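Local coordinates for protein dihydroneopterin triphosphate diphosphatase (Escherichia coli O157:H7, PDB 5U7F) that probably hydrolyses dihydroneopterin triphosphate to the monophosphate and pyrophosphate for folate biosynthesis, and probably also nucleoside triphosphates, preferring dATP, at residues V24-R29 and Q140-F145. Numbering follows the deposited sequence.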
ATOM      1  N   VAL A  24       8.197   9.342  -1.386  1.00 24.36           N
ATOM      2  CA  VAL A  24       7.236   8.248  -1.182  1.00 18.67           C
ATOM      3  C   VAL A  24       6.785   8.185   0.272  1.00 15.99           C
ATOM      4  O   VAL A  24       7.603   8.232   1.177  1.00 17.50           O
ATOM      5  CB  VAL A  24       7.868   6.919  -1.585  1.00 15.41           C
ATOM      6  CG1 VAL A  24       6.956   5.776  -1.319  1.00 17.09           C
ATOM      7  CG2 VAL A  24       8.201   6.966  -3.068  1.00 17.81           C
ATOM      8  N   LEU A  25       5.472   8.152   0.448  1.00 14.92           N
ATOM      9  CA  LEU A  25       4.843   8.109   1.742  1.00 14.43           C
ATOM     10  C   LEU A  25       4.906   6.705   2.310  1.00 15.27           C
ATOM     11  O   LEU A  25       4.386   5.776   1.703  1.00 14.99           O
ATOM     12  CB  LEU A  25       3.395   8.575   1.614  1.00 13.48           C
ATOM     13  CG  LEU A  25       2.554   8.397   2.877  1.00 19.52           C
ATOM     14  CD1 LEU A  25       3.073   9.272   4.014  1.00 19.61           C
ATOM     15  CD2 LEU A  25       1.095   8.627   2.624  1.00 19.18           C
ATOM     16  N   MET A  26       5.547   6.560   3.461  1.00 14.97           N
ATOM     17  CA  MET A  26       5.684   5.250   4.090  1.00 15.55           C
ATOM     18  C   MET A  26       5.078   5.277   5.475  1.00 18.20           C
ATOM     19  O   MET A  26       5.229   6.267   6.226  1.00 18.02           O
ATOM     20  CB  MET A  26       7.143   4.861   4.127  1.00 17.82           C
ATOM     21  CG  MET A  26       7.755   4.745   2.751  1.00 18.98           C
ATOM     22  SD  MET A  26       7.002   3.439   1.724  1.00 21.62           S
ATOM     23  CE  MET A  26       7.495   2.033   2.689  1.00 25.50           C
ATOM     24  N   LEU A  27       4.408   4.177   5.813  1.00 15.68           N
ATOM     25  CA  LEU A  27       3.561   4.103   6.982  1.00 19.68           C
ATOM     26  C   LEU A  27       4.023   2.940   7.850  1.00 19.53           C
ATOM     27  O   LEU A  27       4.287   1.869   7.352  1.00 17.30           O
ATOM     28  CB  LEU A  27       2.102   3.928   6.570  1.00 15.53           C
ATOM     29  CG  LEU A  27       1.516   4.925   5.576  1.00 21.75           C
ATOM     30  CD1 LEU A  27       0.224   4.427   4.998  1.00 25.29           C
ATOM     31  CD2 LEU A  27       1.275   6.213   6.291  1.00 20.16           C
ATOM     32  N   GLN A  28       4.115   3.190   9.146  1.00 14.05           N
ATOM     33  CA  GLN A  28       4.620   2.227  10.140  1.00 15.23           C
ATOM     34  C   GLN A  28       3.514   1.307  10.647  1.00 17.20           C
ATOM     35  O   GLN A  28       2.552   1.775  11.231  1.00 18.66           O
ATOM     36  CB  GLN A  28       5.234   2.983  11.311  1.00 22.89           C
ATOM     37  CG  GLN A  28       5.905   2.055  12.305  1.00 21.89           C
ATOM     38  CD  GLN A  28       6.539   2.828  13.441  1.00 25.69           C
ATOM     39  OE1 GLN A  28       6.061   3.894  13.818  1.00 22.36           O
ATOM     40  NE2 GLN A  28       7.604   2.279  14.000  1.00 23.11           N
ATOM     41  N   ARG A  29       3.618  -0.005  10.433  1.00 17.71           N
ATOM     42  CA  ARG A  29       2.518  -0.881  10.840  1.00 16.99           C
ATOM     43  C   ARG A  29       2.368  -1.019  12.355  1.00 23.28           C
ATOM     44  O   ARG A  29       3.335  -0.854  13.108  1.00 19.41           O
ATOM     45  CB  ARG A  29       2.672  -2.282  10.247  1.00 20.09           C
ATOM     46  CG  ARG A  29       2.442  -2.321   8.768  1.00 21.11           C
ATOM     47  CD  ARG A  29       2.349  -3.778   8.289  1.00 32.39           C
ATOM     48  NE  ARG A  29       1.194  -4.463   8.868  1.00 31.18           N
ATOM     49  CZ  ARG A  29      -0.061  -4.295   8.450  1.00 42.90           C
ATOM     50  NH1 ARG A  29      -0.331  -3.464   7.446  1.00 35.10           N
ATOM     51  NH2 ARG A  29      -1.059  -4.955   9.034  1.00 42.77           N
ATOM     52  N   GLN A 140       9.588  -3.434  -5.053  1.00 16.59           N
ATOM     53  CA  GLN A 140       9.615  -3.515  -6.510  1.00 16.40           C
ATOM     54  C   GLN A 140       8.671  -2.476  -7.143  1.00 16.58           C
ATOM     55  O   GLN A 140       8.988  -1.867  -8.167  1.00 17.94           O
ATOM     56  CB  GLN A 140       9.249  -4.927  -6.971  1.00 16.96           C
ATOM     57  CG  GLN A 140       9.443  -5.150  -8.472  1.00 31.72           C
ATOM     58  CD  GLN A 140       9.189  -6.608  -8.924  1.00 24.61           C
ATOM     59  OE1 GLN A 140       8.656  -6.843 -10.008  1.00 46.57           O
ATOM     60  NE2 GLN A 140       9.603  -7.560  -8.112  1.00 30.79           N
ATOM     61  N   ALA A 141       7.524  -2.241  -6.518  1.00 16.41           N
ATOM     62  CA  ALA A 141       6.564  -1.294  -7.053  1.00 14.76           C
ATOM     63  C   ALA A 141       7.134   0.126  -6.988  1.00 15.23           C
ATOM     64  O   ALA A 141       6.999   0.878  -7.936  1.00 15.74           O
ATOM     65  CB  ALA A 141       5.238  -1.388  -6.312  1.00 16.15           C
ATOM     66  N   ILE A 142       7.784   0.467  -5.884  1.00 13.50           N
ATOM     67  CA  ILE A 142       8.412   1.790  -5.749  1.00 13.17           C
ATOM     68  C   ILE A 142       9.470   1.939  -6.859  1.00 16.98           C
ATOM     69  O   ILE A 142       9.533   2.961  -7.561  1.00 15.80           O
ATOM     70  CB  ILE A 142       9.021   1.970  -4.341  1.00 14.80           C
ATOM     71  CG1 ILE A 142       7.904   2.041  -3.302  1.00 19.66           C
ATOM     72  CG2 ILE A 142       9.895   3.274  -4.255  1.00 19.45           C
ATOM     73  CD1 ILE A 142       8.415   1.963  -1.848  1.00 17.31           C
ATOM     74  N   GLU A 143      10.271   0.900  -7.052  1.00 22.18           N
ATOM     75  CA  GLU A 143      11.368   0.953  -8.021  1.00 19.50           C
ATOM     76  C   GLU A 143      10.854   1.128  -9.435  1.00 25.00           C
ATOM     77  O   GLU A 143      11.382   1.944 -10.215  1.00 26.51           O
ATOM     78  CB  GLU A 143      12.250  -0.291  -7.938  1.00 22.50           C
ATOM     79  CG  GLU A 143      13.046  -0.387  -6.620  1.00 28.27           C
ATOM     80  CD  GLU A 143      13.850  -1.679  -6.433  1.00 30.23           C
ATOM     81  OE1 GLU A 143      13.449  -2.756  -6.936  1.00 36.02           O
ATOM     82  OE2 GLU A 143      14.892  -1.622  -5.738  1.00 35.26           O
ATOM     83  N   GLN A 144       9.792   0.423  -9.766  1.00 23.09           N
ATOM     84  CA  GLN A 144       9.344   0.408 -11.142  1.00 21.15           C
ATOM     85  C   GLN A 144       8.406   1.552 -11.506  1.00 25.77           C
ATOM     86  O   GLN A 144       8.310   1.902 -12.684  1.00 21.67           O
ATOM     87  CB  GLN A 144       8.688  -0.945 -11.441  1.00 22.23           C
ATOM     88  CG  GLN A 144       9.693  -2.073 -11.395  1.00 29.75           C
ATOM     89  CD  GLN A 144       9.070  -3.422 -11.750  1.00 45.00           C
ATOM     90  OE1 GLN A 144       7.841  -3.564 -11.763  1.00 34.54           O
ATOM     91  NE2 GLN A 144       9.915  -4.414 -12.042  1.00 49.24           N
ATOM     92  N   PHE A 145       7.723   2.155 -10.529  1.00 24.37           N
ATOM     93  CA  PHE A 145       6.693   3.138 -10.856  1.00 21.88           C
ATOM     94  C   PHE A 145       6.920   4.511 -10.248  1.00 21.29           C
ATOM     95  O   PHE A 145       6.261   5.464 -10.642  1.00 29.89           O
ATOM     96  CB  PHE A 145       5.322   2.604 -10.446  1.00 21.04           C
ATOM     97  CG  PHE A 145       4.834   1.483 -11.327  1.00 26.02           C
ATOM     98  CD1 PHE A 145       4.123   1.750 -12.497  1.00 30.73           C
ATOM     99  CD2 PHE A 145       5.121   0.174 -11.019  1.00 23.13           C
ATOM    100  CE1 PHE A 145       3.694   0.713 -13.330  1.00 29.57           C
ATOM    101  CE2 PHE A 145       4.685  -0.860 -11.840  1.00 22.13           C
ATOM    102  CZ  PHE A 145       3.982  -0.591 -12.993  1.00 30.84           C
TER
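The CD1 methyl of Ile142 reaches Val24 and Met26 at once, joining the C-terminal helix 136-147 to strand 23-29 of the Nudix fold, an alpha/beta/alpha sandwich with a mixed sheet at its centre. The contact is small, about 101 Å² buried over both segments, and wholly apolar. Ile142 CD1 lies 4.1 Å from Val24 CG1 and equally 4.1 Å from Met26 SD. Alternation along a strand lets residues i and i+2 share one helix side chain, and here it puts Val24 and Met26 on the face of the sheet covered by helices 126-132 and 136-147. Conformation explains how so slender a bridge spans a CA separation of 8.0 Å between Val24 and Ile142. The isoleucine is extended at chi2 (170°), which carries CD1 out from the helix, whereas Met26 is bent at chi2, setting its sulfur, and at chi3, leaving CE farther from Ile142 CD1 than SD is.

Around this trio, Ala129 of helix 126-132 touches all three side chains, and Ala126 adds to the packing on Ile142. Next to Ile142, Ala141 rests on Leu13 and Val15 of strand 10-18, giving the helix a second hold on the sheet. Backbone hydrogen bonds of Val24 with Leu124 and of Met26 with Lys122 tie the strand to its neighbour 118-125. The same strand leads to Arg29, which probably binds substrate, as in related enzymes, and pairs through NE with OD1 of Asp31. Within the helix, Phe145 N donates to Ala141 O at 3.0 Å, and that same carbonyl oxygen lies in the plane of the Phe145 ring, at its edge.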